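Local coordinates for protein glutathione transferase gst1-6 (Anopheles dirus, PDB 1V2A) that probably catalyses the conjugation of glutathione to electrophilic xenobiotics with release of a halide, working as a homodimeric Delta-class detoxification enzyme, at residues F97-T102 and I155-T160; D2-L7 and N27-N32; A19-I24 and A186-Y191; D109-V114 and N165-D170. All coordinates share one frame; numbering follows the deposited sequence.

Contact 1. Residues F97-T102 and I155-T160; sequences FFDIGT and ICLLGT
Asp-99 sends its carboxylate to the neighbouring helix, where Thr-160 OG1 donates to Asp-99 OD1 over 2.6 Å, arriving on the syn lone pair of that oxygen, the side of OD2. OD2 takes a second donor, a water 2.9 Å away that also donates to Cys-156 O at 2.7 Å, so both branches of the acid are tied to successive turns of helix 152-162. The side chains of Asp-99 and Thr-160 run past each other in opposite senses, and CG of Asp-99 standing anti to its amide nitrogen (chi1 -169°) carries the acid across. Leu-157 CD2 lies close beside it, 3.0 Å from Asp-99 OD1, and the same methyl reaches the edge of the Phe-98 ring at CD2 (4.1 Å). The two helices belong to the all-helical C-terminal domain of the transferase fold and run roughly parallel, their local axes 9.9 Å apart and inclined by 28°. Beyond this shell, Phe-98 makes an edge-to-face pair with Phe-138, while Leu-157 rests on Trp-180. Asp-99 OD2 also bonds the hydroxyl of Tyr-65, a residue of the glutathione sulfonic acid pocket, which places this buried carboxylate in the second shell of that site.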
loop_
_atom_site.group_PDB
_atom_site.type_symbol
_atom_site.label_atom_id
_atom_site.label_comp_id
_atom_site.label_asym_id
_atom_site.label_seq_id
_atom_site.Cartn_x
_atom_site.Cartn_y
_atom_site.Cartn_z
ATOM N N PHE B 97 -0.635 2.114 4.786
ATOM C CA PHE B 97 -0.029 2.519 3.526
ATOM C C PHE B 97 1.356 3.082 3.768
ATOM O O PHE B 97 2.194 3.137 2.866
ATOM C CB PHE B 97 -0.928 3.513 2.779
ATOM C CG PHE B 97 -2.096 2.850 2.095
ATOM C CD1 PHE B 97 -3.324 2.736 2.735
ATOM C CD2 PHE B 97 -1.943 2.275 0.839
ATOM C CE1 PHE B 97 -4.392 2.056 2.135
ATOM C CE2 PHE B 97 -2.996 1.590 0.229
ATOM C CZ PHE B 97 -4.226 1.480 0.879
ATOM N N PHE B 98 1.590 3.471 5.013
ATOM C CA PHE B 98 2.884 3.975 5.445
ATOM C C PHE B 98 3.823 2.765 5.483
ATOM O O PHE B 98 4.991 2.841 5.099
ATOM C CB PHE B 98 2.759 4.567 6.853
ATOM C CG PHE B 98 4.072 4.726 7.559
ATOM C CD1 PHE B 98 4.954 5.738 7.196
ATOM C CD2 PHE B 98 4.438 3.849 8.575
ATOM C CE1 PHE B 98 6.182 5.871 7.837
ATOM C CE2 PHE B 98 5.654 3.975 9.216
ATOM C CZ PHE B 98 6.530 4.984 8.851
ATOM N N ASP B 99 3.280 1.641 5.935
ATOM C CA ASP B 99 4.032 0.403 6.055
ATOM C C ASP B 99 4.490 -0.144 4.721
ATOM O O ASP B 99 5.689 -0.305 4.476
ATOM C CB ASP B 99 3.177 -0.652 6.760
ATOM C CG ASP B 99 3.971 -1.877 7.146
ATOM O OD1 ASP B 99 5.004 -1.722 7.821
ATOM O OD2 ASP B 99 3.563 -2.996 6.781
ATOM N N ILE B 100 3.536 -0.428 3.849
ATOM C CA ILE B 100 3.868 -0.994 2.562
ATOM C C ILE B 100 4.656 -0.056 1.664
ATOM O O ILE B 100 5.597 -0.495 0.993
ATOM C CB ILE B 100 2.599 -1.470 1.809
ATOM C CG1 ILE B 100 3.016 -2.291 0.592
ATOM C CG2 ILE B 100 1.748 -0.283 1.372
ATOM C CD1 ILE B 100 1.863 -2.831 -0.230
ATOM N N GLY B 101 4.287 1.226 1.653
ATOM C CA GLY B 101 4.960 2.181 0.794
ATOM C C GLY B 101 6.043 3.077 1.372
ATOM O O GLY B 101 6.689 3.812 0.630
ATOM N N THR B 102 6.259 3.043 2.679
ATOM C CA THR B 102 7.287 3.902 3.245
ATOM C C THR B 102 8.339 3.148 4.031
ATOM O O THR B 102 9.481 3.043 3.594
ATOM C CB THR B 102 6.681 4.980 4.162
ATOM O OG1 THR B 102 5.783 5.799 3.403
ATOM C CG2 THR B 102 7.781 5.857 4.766
ATOM N N ILE B 155 0.117 -4.912 14.225
ATOM C CA ILE B 155 0.556 -6.229 13.785
ATOM C C ILE B 155 1.434 -6.191 12.532
ATOM O O ILE B 155 2.462 -6.874 12.482
ATOM C CB ILE B 155 -0.643 -7.158 13.524
ATOM C CG1 ILE B 155 -1.372 -7.443 14.846
ATOM C CG2 ILE B 155 -0.167 -8.447 12.868
ATOM C CD1 ILE B 155 -2.551 -8.382 14.719
ATOM N N CYS B 156 1.033 -5.410 11.530
ATOM C CA CYS B 156 1.805 -5.297 10.282
ATOM C C CYS B 156 3.139 -4.575 10.487
ATOM O O CYS B 156 4.163 -4.983 9.937
ATOM C CB CYS B 156 1.014 -4.544 9.202
ATOM S SG CYS B 156 -0.536 -5.323 8.670
ATOM N N LEU B 157 3.122 -3.496 11.261
ATOM C CA LEU B 157 4.338 -2.729 11.518
ATOM C C LEU B 157 5.317 -3.500 12.403
ATOM O O LEU B 157 6.531 -3.253 12.376
ATOM C CB LEU B 157 3.980 -1.386 12.165
ATOM C CG LEU B 157 3.313 -0.386 11.210
ATOM C CD1 LEU B 157 2.770 0.806 11.974
ATOM C CD2 LEU B 157 4.335 0.044 10.162
ATOM N N LEU B 158 4.785 -4.427 13.195
ATOM C CA LEU B 158 5.614 -5.243 14.063
ATOM C C LEU B 158 6.393 -6.211 13.175
ATOM O O LEU B 158 7.540 -6.534 13.451
ATOM C CB LEU B 158 4.747 -6.020 15.055
ATOM C CG LEU B 158 5.442 -7.198 15.745
ATOM C CD1 LEU B 158 6.643 -6.690 16.548
ATOM C CD2 LEU B 158 4.440 -7.918 16.643
ATOM N N GLY B 159 5.767 -6.670 12.098
ATOM C CA GLY B 159 6.460 -7.580 11.206
ATOM C C GLY B 159 7.581 -6.827 10.518
ATOM O O GLY B 159 8.716 -7.287 10.438
ATOM N N THR B 160 7.250 -5.636 10.045
ATOM C CA THR B 160 8.188 -4.779 9.346
ATOM C C THR B 160 9.396 -4.366 10.166
ATOM O O THR B 160 10.517 -4.388 9.673
ATOM C CB THR B 160 7.475 -3.516 8.865
ATOM O OG1 THR B 160 6.443 -3.896 7.944
ATOM C CG2 THR B 160 8.454 -2.563 8.189
HETATM O O HOH W 1 4.031 -5.752 7.389
#

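Contact 2. Residues D2-L7 and N27-N32; sequences DYYYSL and NLKKTN
The rings of Tyr-4 and Tyr-5 meet the neighbouring strand in different ways. Thr-31 OG1 lies in the plane of the Tyr-4 ring at its edge, 3.3 Å from Tyr-4 CB, while the extended Lys-29 chain runs alongside that ring in the same direction, CD approaching obliquely 3.6 Å from CZ. The Tyr-5 ring has Lys-29 N at its edge; a chi1 of 79° wedges CG between the backbone nitrogen and carbonyl carbon and brings the ring back against Leu-28, whose CB approaches obliquely, 3.5 Å from Tyr-5 CE2. The backbones pair in parallel register, Asp-2 beside Asn-27 and Tyr-4 beside Lys-29, as the beta-alpha-beta unit strand 2-5, helix 13-22, strand 27-30 of the thioredoxin-like domain. Thr-31 N closes the pairing on Tyr-5 O at 2.7 Å. Lys-29 O receives both Thr-31 OG1 (2.7 Å) and a weak bond from Tyr-5 N. At the other end Lys-29 NZ forms a salt bridge with Asp-2 OD2 (2.9 Å), weak as a hydrogen bond, and donates to Tyr-4 OH (3.2 Å). One ammonium group thus joins an acid and a phenol of strand 2-5, and its positive charge would probably polarise that phenol.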
loop_
_atom_site.group_PDB
_atom_site.type_symbol
_atom_site.label_atom_id
_atom_site.label_comp_id
_atom_site.label_asym_id
_atom_site.label_seq_id
_atom_site.Cartn_x
_atom_site.Cartn_y
_atom_site.Cartn_z
ATOM N N ASP B 2 -6.746 -22.144 3.259
ATOM C CA ASP B 2 -5.336 -22.421 3.009
ATOM C C ASP B 2 -4.543 -21.121 3.083
ATOM O O ASP B 2 -5.044 -20.049 2.726
ATOM C CB ASP B 2 -5.127 -23.066 1.634
ATOM C CG ASP B 2 -5.920 -24.343 1.461
ATOM O OD1 ASP B 2 -6.156 -25.043 2.474
ATOM O OD2 ASP B 2 -6.297 -24.657 0.309
ATOM N N TYR B 3 -3.304 -21.226 3.549
ATOM C CA TYR B 3 -2.449 -20.062 3.689
ATOM C C TYR B 3 -1.045 -20.340 3.168
ATOM O O TYR B 3 -0.185 -20.829 3.902
ATOM C CB TYR B 3 -2.388 -19.641 5.162
ATOM C CG TYR B 3 -1.677 -18.330 5.400
ATOM C CD1 TYR B 3 -2.186 -17.135 4.888
ATOM C CD2 TYR B 3 -0.496 -18.279 6.142
ATOM C CE1 TYR B 3 -1.536 -15.917 5.113
ATOM C CE2 TYR B 3 0.163 -17.069 6.373
ATOM C CZ TYR B 3 -0.365 -15.893 5.857
ATOM O OH TYR B 3 0.269 -14.697 6.102
ATOM N N TYR B 4 -0.816 -20.044 1.893
ATOM C CA TYR B 4 0.505 -20.246 1.307
ATOM C C TYR B 4 1.393 -19.193 1.943
ATOM O O TYR B 4 1.053 -18.008 1.951
ATOM C CB TYR B 4 0.436 -20.084 -0.205
ATOM C CG TYR B 4 -0.531 -21.068 -0.810
ATOM C CD1 TYR B 4 -1.902 -20.810 -0.817
ATOM C CD2 TYR B 4 -0.089 -22.304 -1.276
ATOM C CE1 TYR B 4 -2.811 -21.762 -1.265
ATOM C CE2 TYR B 4 -0.986 -23.264 -1.724
ATOM C CZ TYR B 4 -2.343 -22.991 -1.715
ATOM O OH TYR B 4 -3.223 -23.952 -2.139
ATOM N N TYR B 5 2.526 -19.624 2.486
ATOM C CA TYR B 5 3.400 -18.696 3.179
ATOM C C TYR B 5 4.761 -19.296 3.536
ATOM O O TYR B 5 5.114 -20.410 3.137
ATOM C CB TYR B 5 2.733 -18.297 4.491
ATOM C CG TYR B 5 2.906 -19.378 5.519
ATOM C CD1 TYR B 5 3.571 -19.127 6.711
ATOM C CD2 TYR B 5 2.527 -20.693 5.240
ATOM C CE1 TYR B 5 3.872 -20.157 7.596
ATOM C CE2 TYR B 5 2.821 -21.733 6.117
ATOM C CZ TYR B 5 3.501 -21.457 7.290
ATOM O OH TYR B 5 3.866 -22.482 8.135
ATOM N N SER B 6 5.494 -18.523 4.331
ATOM C CA SER B 6 6.798 -18.889 4.857
ATOM C C SER B 6 7.112 -17.892 5.964
ATOM O O SER B 6 7.154 -16.693 5.718
ATOM C CB SER B 6 7.871 -18.801 3.784
ATOM O OG SER B 6 9.135 -19.092 4.356
ATOM N N LEU B 7 7.324 -18.391 7.175
ATOM C CA LEU B 7 7.632 -17.546 8.327
ATOM C C LEU B 7 8.862 -16.668 8.152
ATOM O O LEU B 7 9.093 -15.767 8.954
ATOM C CB LEU B 7 7.825 -18.400 9.582
ATOM C CG LEU B 7 6.553 -18.911 10.254
ATOM C CD1 LEU B 7 6.911 -19.739 11.475
ATOM C CD2 LEU B 7 5.686 -17.716 10.645
ATOM N N ASN B 27 -4.924 -23.446 7.577
ATOM C CA ASN B 27 -4.315 -24.662 7.051
ATOM C C ASN B 27 -3.054 -24.184 6.340
ATOM O O ASN B 27 -3.080 -23.861 5.154
ATOM C CB ASN B 27 -5.259 -25.363 6.066
ATOM C CG ASN B 27 -4.546 -26.390 5.186
ATOM O OD1 ASN B 27 -3.671 -27.129 5.645
ATOM N ND2 ASN B 27 -4.931 -26.447 3.916
ATOM N N LEU B 28 -1.958 -24.124 7.091
ATOM C CA LEU B 28 -0.677 -23.655 6.576
ATOM C C LEU B 28 -0.118 -24.479 5.430
ATOM O O LEU B 28 -0.228 -25.703 5.411
ATOM C CB LEU B 28 0.351 -23.603 7.712
ATOM C CG LEU B 28 0.322 -22.406 8.673
ATOM C CD1 LEU B 28 -1.096 -22.042 9.046
ATOM C CD2 LEU B 28 1.135 -22.747 9.912
ATOM N N LYS B 29 0.500 -23.796 4.478
ATOM C CA LYS B 29 1.094 -24.460 3.331
ATOM C C LYS B 29 2.439 -23.827 2.993
ATOM O O LYS B 29 2.520 -22.934 2.150
ATOM C CB LYS B 29 0.145 -24.375 2.136
ATOM C CG LYS B 29 -1.161 -25.125 2.357
ATOM C CD LYS B 29 -1.963 -25.225 1.082
ATOM C CE LYS B 29 -3.141 -26.175 1.249
ATOM N NZ LYS B 29 -3.954 -26.274 -0.009
ATOM N N LYS B 30 3.491 -24.281 3.663
ATOM C CA LYS B 30 4.816 -23.736 3.417
ATOM C C LYS B 30 5.045 -23.683 1.922
ATOM O O LYS B 30 4.884 -24.673 1.216
ATOM C CB LYS B 30 5.894 -24.572 4.117
ATOM C CG LYS B 30 5.966 -24.292 5.613
ATOM C CD LYS B 30 7.098 -25.032 6.325
ATOM C CE LYS B 30 7.056 -24.709 7.819
ATOM N NZ LYS B 30 8.103 -25.393 8.635
ATOM N N THR B 31 5.411 -22.500 1.448
ATOM C CA THR B 31 5.618 -22.274 0.033
ATOM C C THR B 31 6.956 -21.624 -0.272
ATOM O O THR B 31 7.334 -20.637 0.354
ATOM C CB THR B 31 4.518 -21.350 -0.519
ATOM O OG1 THR B 31 3.231 -21.887 -0.189
ATOM C CG2 THR B 31 4.652 -21.198 -2.026
ATOM N N ASN B 32 7.670 -22.186 -1.239
ATOM C CA ASN B 32 8.944 -21.631 -1.667
ATOM C C ASN B 32 8.616 -20.969 -2.994
ATOM O O ASN B 32 8.667 -21.612 -4.040
ATOM C CB ASN B 32 9.983 -22.737 -1.874
ATOM C CG ASN B 32 11.268 -22.216 -2.486
ATOM O OD1 ASN B 32 11.254 -21.599 -3.545
ATOM N ND2 ASN B 32 12.389 -22.463 -1.819
#

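Contact 3. Residues A19-I24 and A186-Y191; sequences AKKLGI and AEMPDY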
loop_
_atom_site.group_PDB
_atom_site.type_symbol
_atom_site.label_atom_id
_atom_site.label_comp_id
_atom_site.label_asym_id
_atom_site.label_seq_id
_atom_site.Cartn_x
_atom_site.Cartn_y
_atom_site.Cartn_z
ATOM N N ALA B 19 -4.292 -14.282 13.021
ATOM C CA ALA B 19 -5.018 -15.540 13.150
ATOM C C ALA B 19 -5.070 -16.019 14.595
ATOM O O ALA B 19 -6.125 -16.439 15.082
ATOM C CB ALA B 19 -4.374 -16.613 12.272
ATOM N N LYS B 20 -3.925 -15.952 15.274
ATOM C CA LYS B 20 -3.821 -16.391 16.660
ATOM C C LYS B 20 -4.667 -15.530 17.582
ATOM O O LYS B 20 -5.328 -16.033 18.486
ATOM C CB LYS B 20 -2.363 -16.340 17.128
ATOM C CG LYS B 20 -1.399 -17.159 16.281
ATOM C CD LYS B 20 -0.025 -17.248 16.946
ATOM C CE LYS B 20 0.975 -17.950 16.041
ATOM N NZ LYS B 20 0.483 -19.284 15.585
ATOM N N LYS B 21 -4.634 -14.227 17.346
ATOM C CA LYS B 21 -5.387 -13.282 18.154
ATOM C C LYS B 21 -6.900 -13.467 18.077
ATOM O O LYS B 21 -7.596 -13.162 19.039
ATOM C CB LYS B 21 -5.042 -11.850 17.726
ATOM C CG LYS B 21 -4.234 -11.042 18.731
ATOM C CD LYS B 21 -5.075 -10.634 19.924
ATOM C CE LYS B 21 -4.347 -9.615 20.781
ATOM N NZ LYS B 21 -5.134 -9.198 21.968
ATOM N N LEU B 22 -7.399 -13.960 16.941
ATOM C CA LEU B 22 -8.839 -14.130 16.732
ATOM C C LEU B 22 -9.356 -15.570 16.714
ATOM O O LEU B 22 -10.537 -15.799 16.428
ATOM C CB LEU B 22 -9.260 -13.456 15.422
ATOM C CG LEU B 22 -8.930 -11.981 15.184
ATOM C CD1 LEU B 22 -9.255 -11.634 13.744
ATOM C CD2 LEU B 22 -9.713 -11.089 16.145
ATOM N N GLY B 23 -8.481 -16.531 16.988
ATOM C CA GLY B 23 -8.892 -17.925 17.007
ATOM C C GLY B 23 -9.283 -18.519 15.666
ATOM O O GLY B 23 -10.225 -19.315 15.587
ATOM N N ILE B 24 -8.565 -18.152 14.609
ATOM C CA ILE B 24 -8.871 -18.671 13.281
ATOM C C ILE B 24 -7.917 -19.806 12.920
ATOM O O ILE B 24 -6.700 -19.689 13.088
ATOM C CB ILE B 24 -8.741 -17.579 12.171
ATOM C CG1 ILE B 24 -9.566 -16.343 12.524
ATOM C CG2 ILE B 24 -9.247 -18.123 10.844
ATOM C CD1 ILE B 24 -9.431 -15.223 11.507
ATOM N N ALA B 186 3.742 -8.342 23.753
ATOM C CA ALA B 186 3.179 -8.790 25.019
ATOM C C ALA B 186 1.690 -9.032 24.823
ATOM O O ALA B 186 1.041 -9.647 25.661
ATOM C CB ALA B 186 3.399 -7.745 26.104
ATOM N N GLU B 187 1.150 -8.551 23.708
ATOM C CA GLU B 187 -0.269 -8.734 23.435
ATOM C C GLU B 187 -0.531 -9.769 22.343
ATOM O O GLU B 187 -1.683 -10.082 22.039
ATOM C CB GLU B 187 -0.914 -7.389 23.087
ATOM C CG GLU B 187 -0.702 -6.335 24.174
ATOM C CD GLU B 187 -1.586 -5.116 24.008
ATOM O OE1 GLU B 187 -1.354 -4.116 24.721
ATOM O OE2 GLU B 187 -2.518 -5.160 23.177
ATOM N N MET B 188 0.533 -10.301 21.749
ATOM C CA MET B 188 0.378 -11.341 20.728
ATOM C C MET B 188 0.428 -12.675 21.486
ATOM O O MET B 188 1.374 -12.940 22.224
ATOM C CB MET B 188 1.517 -11.287 19.700
ATOM C CG MET B 188 1.632 -9.989 18.926
ATOM S SD MET B 188 0.270 -9.693 17.774
ATOM C CE MET B 188 -0.768 -8.532 18.718
ATOM N N PRO B 189 -0.599 -13.522 21.324
ATOM C CA PRO B 189 -0.669 -14.824 21.999
ATOM C C PRO B 189 0.533 -15.735 21.736
ATOM O O PRO B 189 0.791 -16.118 20.596
ATOM C CB PRO B 189 -1.970 -15.416 21.459
ATOM C CG PRO B 189 -2.816 -14.188 21.223
ATOM C CD PRO B 189 -1.828 -13.265 20.556
ATOM N N ASP B 190 1.250 -16.089 22.801
ATOM C CA ASP B 190 2.430 -16.953 22.707
ATOM C C ASP B 190 3.438 -16.412 21.700
ATOM O O ASP B 190 3.821 -17.113 20.763
ATOM C CB ASP B 190 2.039 -18.373 22.287
ATOM C CG ASP B 190 0.993 -18.985 23.192
ATOM O OD1 ASP B 190 1.106 -18.834 24.428
ATOM O OD2 ASP B 190 0.063 -19.631 22.661
ATOM N N TYR B 191 3.878 -15.173 21.893
ATOM C CA TYR B 191 4.825 -14.572 20.964
ATOM C C TYR B 191 6.185 -15.267 20.916
ATOM O O TYR B 191 6.639 -15.683 19.847
ATOM C CB TYR B 191 5.041 -13.100 21.295
ATOM C CG TYR B 191 5.836 -12.392 20.227
ATOM C CD1 TYR B 191 5.284 -12.142 18.971
ATOM C CD2 TYR B 191 7.147 -11.997 20.458
ATOM C CE1 TYR B 191 6.019 -11.512 17.972
ATOM C CE2 TYR B 191 7.893 -11.375 19.471
ATOM C CZ TYR B 191 7.325 -11.127 18.228
ATOM O OH TYR B 191 8.053 -10.461 17.260
#
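Two torsions shape the Lys-21 side chain at Pro-189: chi1 of -110°, off the staggered positions, and chi2 of -73°, which bends the chain past CG before it straightens. The first sets CG against the proline ring, 3.7 Å from Pro-189 CD; the bend at chi2 then turns CD and CE toward the loop backbone, where CE comes to 3.0 Å from Glu-187 O; the amine of Lys-21 stays farther from that carbonyl, at 3.6 Å from NZ. Lys-21 and Pro-189 cross at about a right angle, so the lysine stem lies athwart the ring. Next to it, Met-188 brings CE within 4.3 Å of Lys-21 CE, and its thioether end packs against Ile-155 of helix 152-162. Lys-20 flanks the proline, its CB 4.4 Å from Pro-189 CB, before its chain bends away at chi4.

The carboxylate of Glu-187 is 5.0 Å from the Lys-21 amine, measured OE2 to NZ, so attraction there would act at a distance; OE1 is held by the hydroxyl of Tyr-144. No hydrogen bond joins the two segments, and the lysines bury mainly their hydrocarbon stems.

Just beyond the lysines helix 13-22 ends in a Schellman motif at Gly-23, with phi of 68° and Ile-24 N bonded back to Ala-19 O at 3.0 Å. On the other segment, Pro-189 and Asp-190 lead into helix 191-206. The contact is therefore part of the interface between the two domains of the glutathione transferase fold, in which the first helix of the thioredoxin-like domain leans on a loop between two helices of the all-helical domain.

Contact 4. Residues D109-V114 and N165-D170; sequences DVIHLV and NWLKHD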
loop_
_atom_site.group_PDB
_atom_site.type_symbol
_atom_site.label_atom_id
_atom_site.label_comp_id
_atom_site.label_asym_id
_atom_site.label_seq_id
_atom_site.Cartn_x
_atom_site.Cartn_y
_atom_site.Cartn_z
ATOM N N ASP B 109 14.301 -2.728 0.525
ATOM C CA ASP B 109 15.154 -2.235 -0.552
ATOM C C ASP B 109 16.591 -2.484 -0.099
ATOM O O ASP B 109 17.384 -3.085 -0.818
ATOM C CB ASP B 109 14.939 -0.738 -0.798
ATOM C CG ASP B 109 13.783 -0.453 -1.752
ATOM O OD1 ASP B 109 13.206 -1.412 -2.308
ATOM O OD2 ASP B 109 13.458 0.740 -1.954
ATOM N N VAL B 110 16.909 -2.040 1.114
ATOM C CA VAL B 110 18.244 -2.232 1.666
ATOM C C VAL B 110 18.601 -3.721 1.719
ATOM O O VAL B 110 19.678 -4.125 1.285
ATOM C CB VAL B 110 18.355 -1.652 3.090
ATOM C CG1 VAL B 110 19.777 -1.796 3.589
ATOM C CG2 VAL B 110 17.956 -0.189 3.101
ATOM N N ILE B 111 17.699 -4.543 2.242
ATOM C CA ILE B 111 17.985 -5.970 2.335
ATOM C C ILE B 111 18.282 -6.578 0.967
ATOM O O ILE B 111 19.210 -7.386 0.832
ATOM C CB ILE B 111 16.817 -6.753 2.989
ATOM C CG1 ILE B 111 16.606 -6.273 4.429
ATOM C CG2 ILE B 111 17.121 -8.247 2.960
ATOM C CD1 ILE B 111 15.483 -6.971 5.166
ATOM N N HIS B 112 17.498 -6.202 -0.041
ATOM C CA HIS B 112 17.687 -6.728 -1.396
ATOM C C HIS B 112 19.078 -6.432 -1.943
ATOM O O HIS B 112 19.643 -7.225 -2.697
ATOM C CB HIS B 112 16.651 -6.146 -2.358
ATOM C CG HIS B 112 15.288 -6.747 -2.223
ATOM N ND1 HIS B 112 15.083 -8.024 -1.748
ATOM C CD2 HIS B 112 14.067 -6.269 -2.563
ATOM C CE1 HIS B 112 13.793 -8.309 -1.804
ATOM N NE2 HIS B 112 13.156 -7.261 -2.295
ATOM N N LEU B 113 19.614 -5.273 -1.584
ATOM C CA LEU B 113 20.940 -4.883 -2.030
ATOM C C LEU B 113 21.970 -5.723 -1.293
ATOM O O LEU B 113 22.826 -6.353 -1.914
ATOM C CB LEU B 113 21.177 -3.398 -1.753
ATOM C CG LEU B 113 20.249 -2.454 -2.518
ATOM C CD1 LEU B 113 20.483 -1.013 -2.090
ATOM C CD2 LEU B 113 20.493 -2.619 -4.001
ATOM N N VAL B 114 21.873 -5.754 0.035
ATOM C CA VAL B 114 22.815 -6.530 0.825
ATOM C C VAL B 114 22.805 -7.971 0.331
ATOM O O VAL B 114 23.813 -8.672 0.414
ATOM C CB VAL B 114 22.468 -6.486 2.331
ATOM C CG1 VAL B 114 23.527 -7.242 3.137
ATOM C CG2 VAL B 114 22.384 -5.053 2.798
ATOM N N ASN B 165 16.162 -6.821 11.791
ATOM C CA ASN B 165 17.138 -7.718 12.393
ATOM C C ASN B 165 18.169 -8.281 11.410
ATOM O O ASN B 165 19.290 -8.607 11.808
ATOM C CB ASN B 165 16.424 -8.879 13.092
ATOM C CG ASN B 165 15.780 -8.463 14.395
ATOM O OD1 ASN B 165 16.366 -7.712 15.171
ATOM N ND2 ASN B 165 14.580 -8.963 14.656
ATOM N N TRP B 166 17.792 -8.408 10.142
ATOM C CA TRP B 166 18.712 -8.945 9.143
ATOM C C TRP B 166 19.836 -7.957 8.853
ATOM O O TRP B 166 20.896 -8.332 8.362
ATOM C CB TRP B 166 17.983 -9.253 7.837
ATOM C CG TRP B 166 16.995 -10.369 7.915
ATOM C CD1 TRP B 166 15.656 -10.264 8.150
ATOM C CD2 TRP B 166 17.258 -11.764 7.719
ATOM N NE1 TRP B 166 15.065 -11.504 8.109
ATOM C CE2 TRP B 166 16.028 -12.446 7.847
ATOM C CE3 TRP B 166 18.417 -12.508 7.444
ATOM C CZ2 TRP B 166 15.920 -13.833 7.709
ATOM C CZ3 TRP B 166 18.309 -13.891 7.306
ATOM C CH2 TRP B 166 17.069 -14.536 7.440
ATOM N N LEU B 167 19.594 -6.688 9.159
ATOM C CA LEU B 167 20.577 -5.647 8.908
ATOM C C LEU B 167 21.255 -5.200 10.189
ATOM O O LEU B 167 22.018 -4.237 10.184
ATOM C CB LEU B 167 19.904 -4.438 8.251
ATOM C CG LEU B 167 19.202 -4.663 6.911
ATOM C CD1 LEU B 167 18.389 -3.432 6.546
ATOM C CD2 LEU B 167 20.230 -4.978 5.841
ATOM N N LYS B 168 20.982 -5.892 11.289
ATOM C CA LYS B 168 21.577 -5.510 12.562
ATOM C C LYS B 168 21.433 -4.005 12.749
ATOM O O LYS B 168 22.265 -3.361 13.387
ATOM C CB LYS B 168 23.053 -5.914 12.599
ATOM C CG LYS B 168 23.312 -7.169 13.393
ATOM C CD LYS B 168 22.377 -8.294 12.982
ATOM C CE LYS B 168 22.471 -9.449 13.963
ATOM N NZ LYS B 168 21.471 -10.501 13.650
ATOM N N HIS B 169 20.365 -3.455 12.181
ATOM C CA HIS B 169 20.098 -2.029 12.276
ATOM C C HIS B 169 19.872 -1.649 13.733
ATOM O O HIS B 169 19.022 -2.225 14.408
ATOM C CB HIS B 169 18.860 -1.662 11.457
ATOM C CG HIS B 169 18.737 -0.196 11.184
ATOM N ND1 HIS B 169 19.361 0.418 10.118
ATOM C CD2 HIS B 169 18.092 0.784 11.859
ATOM C CE1 HIS B 169 19.105 1.713 10.150
ATOM N NE2 HIS B 169 18.337 1.961 11.196
ATOM N N ASP B 170 20.631 -0.670 14.211
ATOM C CA ASP B 170 20.522 -0.225 15.593
ATOM C C ASP B 170 19.261 0.592 15.865
ATOM O O ASP B 170 19.040 1.631 15.246
ATOM C CB ASP B 170 21.753 0.602 15.972
ATOM C CG ASP B 170 21.685 1.126 17.397
ATOM O OD1 ASP B 170 21.574 0.298 18.327
ATOM O OD2 ASP B 170 21.740 2.364 17.582
#
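Val-110 O accepts Val-114 N over 3.0 Å, the helical bond that sets these two valines one turn apart on the face that meets Leu-167. Leu-167 enters between them with a forked end: CD1 comes 3.7 Å from Val-110 CG1, while CD2 comes equally close, 3.7 Å, to Val-114 CG2. Its CG stands anti to the carbonyl carbon (chi1 -60°) and the chain then extends (chi2 170°), which carries both methyls to the helix. Ile-111 flanks the leucine stem, its CG1 3.9 Å from Leu-167 CG, and reaches on with CD1 to Trp-166 CB at 4.3 Å, meeting the base of the indole obliquely.

The contact joins the C-terminal part of helix 86-115 to the loop leaving helix 152-162, within the all-helical domain. Behind it Val-110 packs on Leu-128 of helix 122-141, and the side chain of Trp-166 touches Ile-8 of the thioredoxin-like domain. The chain turns over residues 165-168, where Asn-165 O receives a weak bond from Lys-168 N. A second weak bond reaches Asn-165 O from Lys-168 NZ at 3.4 Å. Across the two segments no hydrogen bond forms; adhesion comes from branched aliphatic groups, so the contact probably rests on close fit and exclusion of water.

Contact 1 is the buried one, close to the centre of the chain, and contacts 2, 3 and 4 lie at the surface. Contacts 1 and 4 share helix 86-115, about 16 Å apart between centres: its middle offers a carboxylate held by hydroxyl and water, its later turns give contact 4 aliphatic side chains. Contact 2 is the sole strand pairing, within the thioredoxin-like domain, and combines backbone bonds with a salt bridge. Contact 3 brings the helix between those strands onto a loop of the other domain, through lysine stems instead of ionic pairs. It touches contact 1 directly, Leu-158 meeting Met-188 and Tyr-191, and lies opposite contact 4 across the chain's centre.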